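Local coordinates for phosphoribosylformylglycinamidine synthase 2 (Thermus thermophilus, PDB 3VIU), which belongs to the PurM-like AIR synthase related proteins, carries two tandem pairs of N- and C-terminal domains, and binds ADP and a magnesium ion, at residues 616-620 with 631-635; 429-433 with 472-476; 691-695 with 706-711; 404-409 with 715-720. All blocks are in the same frame, centred on the assembly; numbering follows the deposited sequence.

Interaction 1: 616-620 with 631-635; sequences RTAHD and AEMTF. With MG (magnesium ion), chain D.
H619 carries its ring toward helix 625-634 because CG stands anti to the backbone N (chi1 -173°), and M633, a selenomethionine, answers with CG anti to its own carbonyl carbon (chi1 -63°) and a bend at chi3 (91°) that turns CE back along the strand. M633 CG approaches the imidazole obliquely, 3.5 Å from H619 ND1; its selenium lies at the edge of the ring, 5.0 Å from the H619 centroid, and CE rests 3.7 Å from H619 CB. The same methyl reaches T617, where OG1 is 4.0 Å away, so one long, flexible side chain touches two residues of segment 616-620. Strand 618-620 is an outer strand of the mixed sheet of the second PurM-like C-terminal domain, and helix 625-634 follows it directly in the chain. A weak bond from H619 ND1 to the carbonyl of A629 may limit the rotation of the ring. E632 reaches out extended across the imidazole, though the exact place of its carboxylate is doubtful. Next along the strand, D620 starts with CB turned away from the helix and bends OD1 to the magnesium ion at 2.5 Å, beside D430 and N472. Its OD2 accepts a hydrogen bond of 2.6 Å from a metal-bound water and pairs with R471, while D620 O accepts at 2.8 Å from a second metal-bound water.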
loop_
_atom_site.group_PDB
_atom_site.type_symbol
_atom_site.label_atom_id
_atom_site.label_comp_id
_atom_site.label_asym_id
_atom_site.label_seq_id
_atom_site.Cartn_x
_atom_site.Cartn_y
_atom_site.Cartn_z
ATOM N N ARG A 616 19.193 3.039 19.776
ATOM C CA ARG A 616 19.285 2.597 18.391
ATOM C C ARG A 616 18.539 1.278 18.236
ATOM O O ARG A 616 18.692 0.567 17.246
ATOM C CB ARG A 616 20.744 2.441 17.954
ATOM C CG ARG A 616 21.501 1.418 18.746
ATOM C CD ARG A 616 22.839 1.108 18.119
ATOM N NE ARG A 616 23.576 0.155 18.941
ATOM C CZ ARG A 616 24.770 -0.336 18.631
ATOM N NH1 ARG A 616 25.370 0.034 17.507
ATOM N NH2 ARG A 616 25.364 -1.193 19.452
ATOM N N THR A 617 17.731 0.946 19.232
ATOM C CA THR A 617 16.942 -0.276 19.170
ATOM C C THR A 617 15.564 -0.014 19.780
ATOM O O THR A 617 15.424 0.297 20.967
ATOM C CB THR A 617 17.693 -1.463 19.843
ATOM O OG1 THR A 617 16.763 -2.469 20.256
ATOM C CG2 THR A 617 18.498 -0.992 20.991
ATOM N N ALA A 618 14.551 -0.102 18.921
ATOM C CA ALA A 618 13.169 0.152 19.303
ATOM C C ALA A 618 12.223 -0.786 18.560
ATOM O O ALA A 618 12.543 -1.304 17.493
ATOM C CB ALA A 618 12.806 1.610 19.003
ATOM N N HIS A 619 11.043 -0.988 19.126
ATOM C CA HIS A 619 10.068 -1.882 18.522
ATOM C C HIS A 619 8.733 -1.522 19.145
ATOM O O HIS A 619 8.642 -1.426 20.366
ATOM C CB HIS A 619 10.440 -3.326 18.867
ATOM C CG HIS A 619 9.604 -4.351 18.174
ATOM N ND1 HIS A 619 9.128 -5.477 18.813
ATOM C CD2 HIS A 619 9.155 -4.420 16.899
ATOM C CE1 HIS A 619 8.416 -6.194 17.961
ATOM N NE2 HIS A 619 8.417 -5.574 16.792
ATOM N N ASP A 620 7.698 -1.303 18.339
ATOM C CA ASP A 620 6.418 -0.963 18.943
ATOM C C ASP A 620 5.669 -2.224 19.343
ATOM O O ASP A 620 5.937 -3.307 18.821
ATOM C CB ASP A 620 5.573 -0.080 18.015
ATOM C CG ASP A 620 5.017 -0.824 16.826
ATOM O OD1 ASP A 620 5.781 -1.561 16.168
ATOM O OD2 ASP A 620 3.812 -0.646 16.541
ATOM N N ALA A 631 9.408 -11.016 22.523
ATOM C CA ALA A 631 10.015 -12.175 21.872
ATOM C C ALA A 631 10.577 -11.849 20.484
ATOM O O ALA A 631 11.624 -12.364 20.094
ATOM C CB ALA A 631 9.003 -13.317 21.777
ATOM N N GLU A 632 9.880 -10.994 19.743
ATOM C CA GLU A 632 10.331 -10.617 18.406
ATOM C C GLU A 632 11.674 -9.906 18.430
ATOM O O GLU A 632 12.417 -9.946 17.453
ATOM C CB GLU A 632 9.290 -9.722 17.717
ATOM C CG GLU A 632 8.007 -10.460 17.341
ATOM C CD GLU A 632 6.979 -9.567 16.672
ATOM O OE1 GLU A 632 6.373 -10.008 15.668
ATOM O OE2 GLU A 632 6.769 -8.432 17.151
HETATM N N MSE A 633 11.996 -9.269 19.550
HETATM C CA MSE A 633 13.249 -8.533 19.645
HETATM C C MSE A 633 14.463 -9.409 19.902
HETATM O O MSE A 633 15.594 -8.984 19.693
HETATM C CB MSE A 633 13.139 -7.452 20.720
HETATM C CG MSE A 633 12.093 -6.397 20.400
HETATM SE SE MSE A 633 11.807 -5.142 21.854
HETATM C CE MSE A 633 13.095 -3.775 21.370
ATOM N N THR A 634 14.226 -10.638 20.338
ATOM C CA THR A 634 15.311 -11.567 20.620
ATOM C C THR A 634 15.719 -12.389 19.386
ATOM O O THR A 634 16.806 -12.970 19.345
ATOM C CB THR A 634 14.897 -12.544 21.714
ATOM O OG1 THR A 634 13.978 -13.493 21.168
ATOM C CG2 THR A 634 14.214 -11.810 22.859
ATOM N N PHE A 635 14.850 -12.434 18.380
ATOM C CA PHE A 635 15.121 -13.211 17.168
ATOM C C PHE A 635 16.269 -12.755 16.251
ATOM O O PHE A 635 17.104 -13.569 15.840
ATOM C CB PHE A 635 13.851 -13.316 16.312
ATOM C CG PHE A 635 12.686 -13.954 17.014
ATOM C CD1 PHE A 635 12.884 -14.912 18.008
ATOM C CD2 PHE A 635 11.382 -13.637 16.640
ATOM C CE1 PHE A 635 11.800 -15.548 18.619
ATOM C CE2 PHE A 635 10.288 -14.265 17.243
ATOM C CZ PHE A 635 10.498 -15.224 18.233
HETATM MG MG MG D . 5.688 -3.134 14.246
HETATM O O HOH W 1 3.359 -2.425 14.710
HETATM O O HOH W 2 5.481 -4.525 16.362
#

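Interaction 2: 429-433 with 472-476; sequences GDAAV and NVSVV. With MG (magnesium ion), chain D.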
loop_
_atom_site.group_PDB
_atom_site.type_symbol
_atom_site.label_atom_id
_atom_site.label_comp_id
_atom_site.label_asym_id
_atom_site.label_seq_id
_atom_site.Cartn_x
_atom_site.Cartn_y
_atom_site.Cartn_z
ATOM N N GLY A 429 14.242 -3.733 11.027
ATOM C CA GLY A 429 13.660 -2.595 11.717
ATOM C C GLY A 429 12.159 -2.715 11.517
ATOM O O GLY A 429 11.724 -3.523 10.699
ATOM N N ASP A 430 11.363 -1.937 12.245
ATOM C CA ASP A 430 9.902 -2.005 12.105
ATOM C C ASP A 430 9.402 -1.493 10.752
ATOM O O ASP A 430 8.266 -1.733 10.364
ATOM C CB ASP A 430 9.222 -1.233 13.238
ATOM C CG ASP A 430 9.118 -2.045 14.509
ATOM O OD1 ASP A 430 8.226 -2.913 14.585
ATOM O OD2 ASP A 430 9.932 -1.833 15.426
ATOM N N ALA A 431 10.254 -0.774 10.039
ATOM C CA ALA A 431 9.884 -0.275 8.723
ATOM C C ALA A 431 11.075 -0.551 7.830
ATOM O O ALA A 431 12.198 -0.607 8.310
ATOM C CB ALA A 431 9.596 1.225 8.775
ATOM N N ALA A 432 10.834 -0.747 6.542
ATOM C CA ALA A 432 11.928 -0.991 5.616
ATOM C C ALA A 432 12.676 0.326 5.481
ATOM O O ALA A 432 12.060 1.388 5.393
ATOM C CB ALA A 432 11.388 -1.429 4.274
ATOM N N VAL A 433 13.999 0.260 5.478
ATOM C CA VAL A 433 14.826 1.462 5.363
ATOM C C VAL A 433 15.763 1.362 4.167
ATOM O O VAL A 433 16.715 0.591 4.190
ATOM C CB VAL A 433 15.681 1.679 6.637
ATOM C CG1 VAL A 433 16.638 2.847 6.442
ATOM C CG2 VAL A 433 14.772 1.938 7.828
ATOM N N ASN A 472 5.509 2.785 12.970
ATOM C CA ASN A 472 6.566 1.913 12.479
ATOM C C ASN A 472 7.724 2.661 11.843
ATOM O O ASN A 472 8.883 2.254 11.985
ATOM C CB ASN A 472 6.002 0.897 11.498
ATOM C CG ASN A 472 5.255 -0.213 12.197
ATOM O OD1 ASN A 472 5.761 -0.790 13.159
ATOM N ND2 ASN A 472 4.049 -0.522 11.721
ATOM N N VAL A 473 7.411 3.750 11.146
ATOM C CA VAL A 473 8.435 4.563 10.508
ATOM C C VAL A 473 9.149 5.379 11.583
ATOM O O VAL A 473 10.367 5.516 11.559
ATOM C CB VAL A 473 7.814 5.501 9.454
ATOM C CG1 VAL A 473 8.777 6.626 9.106
ATOM C CG2 VAL A 473 7.471 4.704 8.210
ATOM N N SER A 474 8.387 5.903 12.534
ATOM C CA SER A 474 8.955 6.690 13.623
ATOM C C SER A 474 9.893 5.842 14.458
ATOM O O SER A 474 10.905 6.321 14.957
ATOM C CB SER A 474 7.845 7.222 14.534
ATOM O OG SER A 474 6.993 8.086 13.818
ATOM N N VAL A 475 9.527 4.575 14.609
ATOM C CA VAL A 475 10.291 3.618 15.394
ATOM C C VAL A 475 11.689 3.321 14.844
ATOM O O VAL A 475 12.578 2.934 15.606
ATOM C CB VAL A 475 9.477 2.315 15.555
ATOM C CG1 VAL A 475 10.374 1.164 15.941
ATOM C CG2 VAL A 475 8.414 2.526 16.615
ATOM N N VAL A 476 11.901 3.474 13.538
ATOM C CA VAL A 476 13.247 3.233 13.020
ATOM C C VAL A 476 13.988 4.562 12.975
ATOM O O VAL A 476 15.135 4.636 12.542
ATOM C CB VAL A 476 13.262 2.540 11.610
ATOM C CG1 VAL A 476 12.648 1.148 11.721
ATOM C CG2 VAL A 476 12.537 3.387 10.565
HETATM MG MG MG D . 5.688 -3.134 14.246
HETATM O O HOH W 3 6.513 -3.636 11.709
HETATM O O HOH W 1 3.359 -2.425 14.710
HETATM O O HOH W 2 5.481 -4.525 16.362
#
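D430 and N472 meet round a magnesium ion, where the loop leading into strand 432-436 of the second PurM-like N-terminal domain comes against the C-terminal end of helix 458-475. Their side chains are nearly perpendicular, yet the carboxylate and amide planes are only 18° apart, and each group gives one oxygen to the ion: D430 OD1 and N472 OD1 both bind it at 2.6 Å. Both residues turn CG beside the backbone N (chi1 -82° in D430), which brings OD1 of each to the metal. An aspartate brings negative charge to the cation; the asparagine adds a neutral oxygen and still has ND2 to give, which it does in a hydrogen bond to D448. D620, from the neighbouring C-terminal domain, supplies a third protein oxygen. OD2 of D430 lies against CG1 of V475, 3.1 Å away. Beyond the metal, small residues allow a close approach: the methyl of A431 sits on the helix backbone, its CB 3.4 Å from N472 O. The apolar contacts of A431 CB are with V473 CG2, at 4.1 Å, and with V476 CG2. V433 and V476 run antiparallel alongside each other, their CG2 atoms 3.8 Å apart. With no side chain at G429, V476 CG1 can settle on the backbone itself, 3.4 Å from D430 N.

Interaction 3: 691-695 with 706-711; sequences GGKSL and WSLEEL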
loop_
_atom_site.group_PDB
_atom_site.type_symbol
_atom_site.label_atom_id
_atom_site.label_comp_id
_atom_site.label_asym_id
_atom_site.label_seq_id
_atom_site.Cartn_x
_atom_site.Cartn_y
_atom_site.Cartn_z
ATOM N N GLY A 691 20.080 -9.479 27.287
ATOM C CA GLY A 691 21.125 -10.450 27.535
ATOM C C GLY A 691 20.639 -11.863 27.774
ATOM O O GLY A 691 19.469 -12.092 28.096
ATOM N N GLY A 692 21.552 -12.813 27.602
ATOM C CA GLY A 692 21.237 -14.208 27.830
ATOM C C GLY A 692 20.545 -14.913 26.688
ATOM O O GLY A 692 20.255 -14.310 25.657
ATOM N N LYS A 693 20.280 -16.202 26.880
ATOM C CA LYS A 693 19.616 -17.002 25.867
ATOM C C LYS A 693 18.224 -17.405 26.319
ATOM O O LYS A 693 17.768 -18.520 26.063
ATOM C CB LYS A 693 20.444 -18.245 25.530
ATOM C CG LYS A 693 21.676 -17.953 24.676
ATOM C CD LYS A 693 22.953 -17.955 25.506
ATOM C CE LYS A 693 24.187 -17.723 24.627
ATOM N NZ LYS A 693 25.474 -17.964 25.355
ATOM N N SER A 694 17.557 -16.484 27.004
ATOM C CA SER A 694 16.196 -16.713 27.466
ATOM C C SER A 694 15.420 -15.416 27.554
ATOM O O SER A 694 15.994 -14.330 27.584
ATOM C CB SER A 694 16.184 -17.359 28.855
ATOM O OG SER A 694 16.561 -18.723 28.798
ATOM N N LEU A 695 14.103 -15.545 27.554
ATOM C CA LEU A 695 13.228 -14.406 27.753
ATOM C C LEU A 695 12.708 -14.757 29.145
ATOM O O LEU A 695 12.122 -15.826 29.338
ATOM C CB LEU A 695 12.076 -14.388 26.751
ATOM C CG LEU A 695 11.001 -13.361 27.112
ATOM C CD1 LEU A 695 11.629 -11.976 27.147
ATOM C CD2 LEU A 695 9.855 -13.402 26.106
ATOM N N TRP A 706 11.161 -18.706 28.976
ATOM C CA TRP A 706 11.242 -19.425 27.705
ATOM C C TRP A 706 12.674 -19.330 27.187
ATOM O O TRP A 706 13.347 -18.310 27.384
ATOM C CB TRP A 706 10.340 -18.787 26.660
ATOM C CG TRP A 706 8.896 -18.776 26.988
ATOM C CD1 TRP A 706 7.959 -19.685 26.597
ATOM C CD2 TRP A 706 8.189 -17.748 27.692
ATOM N NE1 TRP A 706 6.708 -19.281 27.000
ATOM C CE2 TRP A 706 6.820 -18.095 27.674
ATOM C CE3 TRP A 706 8.578 -16.566 28.332
ATOM C CZ2 TRP A 706 5.841 -17.304 28.267
ATOM C CZ3 TRP A 706 7.606 -15.782 28.923
ATOM C CH2 TRP A 706 6.250 -16.154 28.886
ATOM N N SER A 707 13.148 -20.385 26.534
ATOM C CA SER A 707 14.483 -20.348 25.963
ATOM C C SER A 707 14.292 -19.644 24.619
ATOM O O SER A 707 13.206 -19.693 24.041
ATOM C CB SER A 707 15.016 -21.767 25.751
ATOM O OG SER A 707 14.192 -22.483 24.841
ATOM N N LEU A 708 15.321 -18.978 24.115
ATOM C CA LEU A 708 15.168 -18.299 22.831
ATOM C C LEU A 708 14.942 -19.340 21.748
ATOM O O LEU A 708 14.325 -19.065 20.723
ATOM C CB LEU A 708 16.402 -17.448 22.505
ATOM C CG LEU A 708 16.769 -16.339 23.500
ATOM C CD1 LEU A 708 17.599 -15.293 22.775
ATOM C CD2 LEU A 708 15.518 -15.687 24.080
ATOM N N GLU A 709 15.431 -20.548 21.988
ATOM C CA GLU A 709 15.262 -21.632 21.025
ATOM C C GLU A 709 13.796 -21.976 20.770
ATOM O O GLU A 709 13.359 -22.006 19.624
ATOM C CB GLU A 709 15.993 -22.889 21.501
ATOM C CG GLU A 709 17.303 -23.172 20.783
ATOM C CD GLU A 709 17.894 -24.520 21.181
ATOM O OE1 GLU A 709 18.232 -24.691 22.377
ATOM O OE2 GLU A 709 18.013 -25.409 20.304
ATOM N N GLU A 710 13.045 -22.238 21.837
ATOM C CA GLU A 710 11.637 -22.602 21.698
ATOM C C GLU A 710 10.775 -21.488 21.128
ATOM O O GLU A 710 9.799 -21.761 20.433
ATOM C CB GLU A 710 11.058 -23.084 23.036
ATOM C CG GLU A 710 11.015 -22.059 24.157
ATOM C CD GLU A 710 10.555 -22.667 25.480
ATOM O OE1 GLU A 710 9.389 -23.123 25.568
ATOM O OE2 GLU A 710 11.364 -22.690 26.431
ATOM N N LEU A 711 11.135 -20.240 21.416
ATOM C CA LEU A 711 10.393 -19.097 20.898
ATOM C C LEU A 711 10.652 -19.037 19.398
ATOM O O LEU A 711 9.737 -18.878 18.584
ATOM C CB LEU A 711 10.875 -17.803 21.561
ATOM C CG LEU A 711 10.568 -17.599 23.052
ATOM C CD1 LEU A 711 11.189 -16.297 23.534
ATOM C CD2 LEU A 711 9.057 -17.579 23.285
#
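Backbone hydrogen bonds between L695 and W706 pair the two strands: L695 N gives to W706 O at 2.9 Å and W706 N returns the bond to L695 O at 3.1 Å, both nearly straight. Next to this antiparallel hydrogen-bonded pair, S694 and S707 form a non-hydrogen-bonded one, their CA atoms 4.3 Å apart. A further bond, from L708 N to K693 O at 3.2 Å, extends the contact past the end of the strand; here the donor sits well above the carbonyl plane, as the chain is already turning into its helix.

The strands, 694-699 and 702-707, are the arms of a beta hairpin at one margin of the domain's mixed sheet, and the second arm runs straight into helix 708-723. A capping box marks the junction. S707, at the N-cap, accepts from E710 N through OG at 3.2 Å, and E710 OE2 accepts from S707 N at 2.9 Å. The serine hydroxyl also bonds OE2, from the face opposite to the amide, while E710 OE1 forms a salt bridge with R396.

Apolar contacts fill the side of the sheet that carries L695 and W706. L695 CG stands anti to the backbone N (chi1 169°), which lays its branch beside the indole, CD2 4.1 Å from W706 CE3. L711, one helical turn on from S707, comes across L695 and brings CD1 to 3.8 Å from L695 CB. Leucine suits both buried places; the broad indole also packs on L395 and R396 of helix 391-399, and its NE1 bonds Q392 O. L708 lays its branched end along the backbone of K693 and S694.

Interaction 4: 404-409 with 715-720; sequences LASREA and WKAPLR
W715 and S406 are joined twice. The amide of S406 gives a hydrogen bond of 2.9 Å to W715 O, and S406 CB stands over the indole in a CH-pi contact, 3.4 Å from the centroid of the six-membered ring and only 3° off its normal. The indole is put there by a CG anti to the backbone N (chi1 179°). A small side chain suits this close approach; the serine hydroxyl also appears to accept from E408 N in an ST turn leading into helix 408-411, though its place is doubtful. F635 stacks on the other face of W715, and NE1 makes a weak, strongly bent bond of 3.2 Å to L404 O.

W715 and L719 belong to the C-terminal helix 708-723, which is kinked at P718: proline has no N-H to give, and L719 N has no bond to the turn before. Instead a water accepts from L719 N at 2.8 Å and lies within hydrogen-bonding reach of S406 O and K716 O. The proline CB packs 3.4 Å from A405 CB.

L719 places its CD1 over one face of the R407 guanidinium, 3.4 Å from CZ. This arginine is folded back so that NE and NH2 both grip A405 O, the NH2 bond being 2.7 Å, which should restrict the flat group under L719. L719 also touches L161 and F163 of strand 156-163, tying the helix to the first half of the chain. E408 OE1 and K716 NZ form a long salt bridge of 3.6 Å, while A409 CB covers a face of the R720 guanidinium, whose NH2 is paired with E412.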
loop_
_atom_site.group_PDB
_atom_site.type_symbol
_atom_site.label_atom_id
_atom_site.label_comp_id
_atom_site.label_asym_id
_atom_site.label_seq_id
_atom_site.Cartn_x
_atom_site.Cartn_y
_atom_site.Cartn_z
ATOM N N LEU A 404 1.062 -14.216 13.031
ATOM C CA LEU A 404 2.122 -13.621 13.844
ATOM C C LEU A 404 3.517 -14.216 13.610
ATOM O O LEU A 404 4.518 -13.616 13.983
ATOM C CB LEU A 404 1.755 -13.756 15.317
ATOM C CG LEU A 404 0.342 -13.262 15.636
ATOM C CD1 LEU A 404 -0.063 -13.656 17.063
ATOM C CD2 LEU A 404 0.301 -11.754 15.441
ATOM N N ALA A 405 3.570 -15.390 12.990
ATOM C CA ALA A 405 4.828 -16.074 12.708
ATOM C C ALA A 405 5.690 -15.375 11.649
ATOM O O ALA A 405 5.237 -14.482 10.942
ATOM C CB ALA A 405 4.541 -17.504 12.280
ATOM N N SER A 406 6.939 -15.805 11.544
ATOM C CA SER A 406 7.885 -15.230 10.592
ATOM C C SER A 406 7.430 -15.303 9.128
ATOM O O SER A 406 6.947 -16.344 8.683
ATOM C CB SER A 406 9.235 -15.935 10.744
ATOM O OG SER A 406 10.164 -15.464 9.792
ATOM N N ARG A 407 7.572 -14.194 8.392
ATOM C CA ARG A 407 7.208 -14.165 6.971
ATOM C C ARG A 407 8.498 -14.462 6.196
ATOM O O ARG A 407 8.578 -14.242 4.990
ATOM C CB ARG A 407 6.700 -12.784 6.515
ATOM C CG ARG A 407 6.034 -11.888 7.549
ATOM C CD ARG A 407 4.526 -12.053 7.632
ATOM N NE ARG A 407 4.186 -13.066 8.613
ATOM C CZ ARG A 407 2.958 -13.318 9.044
ATOM N NH1 ARG A 407 1.921 -12.628 8.584
ATOM N NH2 ARG A 407 2.773 -14.267 9.943
ATOM N N GLU A 408 9.505 -14.944 6.915
ATOM C CA GLU A 408 10.816 -15.267 6.357
ATOM C C GLU A 408 10.779 -16.079 5.049
ATOM O O GLU A 408 11.491 -15.766 4.094
ATOM C CB GLU A 408 11.613 -16.015 7.427
ATOM C CG GLU A 408 13.119 -15.851 7.385
ATOM C CD GLU A 408 13.763 -16.138 8.748
ATOM O OE1 GLU A 408 13.394 -17.146 9.401
ATOM O OE2 GLU A 408 14.646 -15.353 9.164
ATOM N N ALA A 409 9.950 -17.117 5.001
ATOM C CA ALA A 409 9.858 -17.953 3.808
ATOM C C ALA A 409 9.326 -17.176 2.604
ATOM O O ALA A 409 9.506 -17.595 1.460
ATOM C CB ALA A 409 8.972 -19.175 4.083
ATOM N N TRP A 715 8.005 -19.737 16.231
ATOM C CA TRP A 715 7.776 -18.594 15.352
ATOM C C TRP A 715 8.187 -18.818 13.899
ATOM O O TRP A 715 7.560 -18.285 12.988
ATOM C CB TRP A 715 8.555 -17.401 15.904
ATOM C CG TRP A 715 8.452 -16.121 15.114
ATOM C CD1 TRP A 715 7.377 -15.283 15.040
ATOM C CD2 TRP A 715 9.504 -15.486 14.383
ATOM N NE1 TRP A 715 7.699 -14.158 14.318
ATOM C CE2 TRP A 715 9.000 -14.258 13.905
ATOM C CE3 TRP A 715 10.830 -15.835 14.090
ATOM C CZ2 TRP A 715 9.776 -13.370 13.149
ATOM C CZ3 TRP A 715 11.605 -14.950 13.336
ATOM C CH2 TRP A 715 11.073 -13.732 12.877
ATOM N N LYS A 716 9.237 -19.604 13.689
ATOM C CA LYS A 716 9.770 -19.851 12.354
ATOM C C LYS A 716 9.032 -20.848 11.461
ATOM O O LYS A 716 8.941 -20.638 10.254
ATOM C CB LYS A 716 11.237 -20.282 12.472
ATOM C CG LYS A 716 12.119 -19.860 11.296
ATOM C CD LYS A 716 11.784 -20.606 9.992
ATOM C CE LYS A 716 11.636 -19.652 8.790
ATOM N NZ LYS A 716 10.319 -18.930 8.768
ATOM N N ALA A 717 8.486 -21.907 12.050
ATOM C CA ALA A 717 7.809 -22.963 11.292
ATOM C C ALA A 717 6.479 -22.725 10.556
ATOM O O ALA A 717 6.343 -23.112 9.399
ATOM C CB ALA A 717 7.662 -24.194 12.182
ATOM N N PRO A 718 5.484 -22.099 11.214
ATOM C CA PRO A 718 4.156 -21.820 10.639
ATOM C C PRO A 718 4.021 -21.467 9.158
ATOM O O PRO A 718 3.519 -22.268 8.376
ATOM C CB PRO A 718 3.616 -20.725 11.543
ATOM C CG PRO A 718 4.163 -21.131 12.872
ATOM C CD PRO A 718 5.608 -21.466 12.541
ATOM N N LEU A 719 4.445 -20.272 8.767
ATOM C CA LEU A 719 4.317 -19.878 7.371
ATOM C C LEU A 719 5.250 -20.582 6.407
ATOM O O LEU A 719 4.968 -20.649 5.214
ATOM C CB LEU A 719 4.495 -18.369 7.214
ATOM C CG LEU A 719 3.284 -17.532 7.616
ATOM C CD1 LEU A 719 3.494 -16.095 7.162
ATOM C CD2 LEU A 719 2.029 -18.112 6.979
ATOM N N ARG A 720 6.365 -21.098 6.911
ATOM C CA ARG A 720 7.308 -21.780 6.043
ATOM C C ARG A 720 6.708 -23.054 5.477
ATOM O O ARG A 720 6.880 -23.345 4.296
ATOM C CB ARG A 720 8.605 -22.100 6.783
ATOM C CG ARG A 720 9.621 -22.833 5.922
ATOM C CD ARG A 720 10.990 -22.921 6.584
ATOM N NE ARG A 720 11.666 -21.627 6.664
ATOM C CZ ARG A 720 12.016 -20.888 5.613
ATOM N NH1 ARG A 720 11.754 -21.302 4.376
ATOM N NH2 ARG A 720 12.637 -19.731 5.800
HETATM O O HOH W 4 8.441 -17.812 7.050
HETATM O O HOH W 5 6.635 -18.858 9.746
#

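How the interactions relate
From the N terminus, 404-409 comes first and opens interaction 4, whose partner 715-720 lies almost at the C terminus; its loop of some three hundred residues encloses the other three contacts. Inside it they follow in series without crossing: interaction 2 closes within the second PurM-like N-terminal domain, interaction 1 within the C-terminal domain after it, and interaction 3 at the hairpin on the margin of that domain's sheet. Interactions 1 and 2, centres about 11 Å apart, share the magnesium ion and two of its waters, and so join the two domains. Interactions 3 and 4 both use helix 708-723, and interaction 1 touches each of them, chiefly through F635.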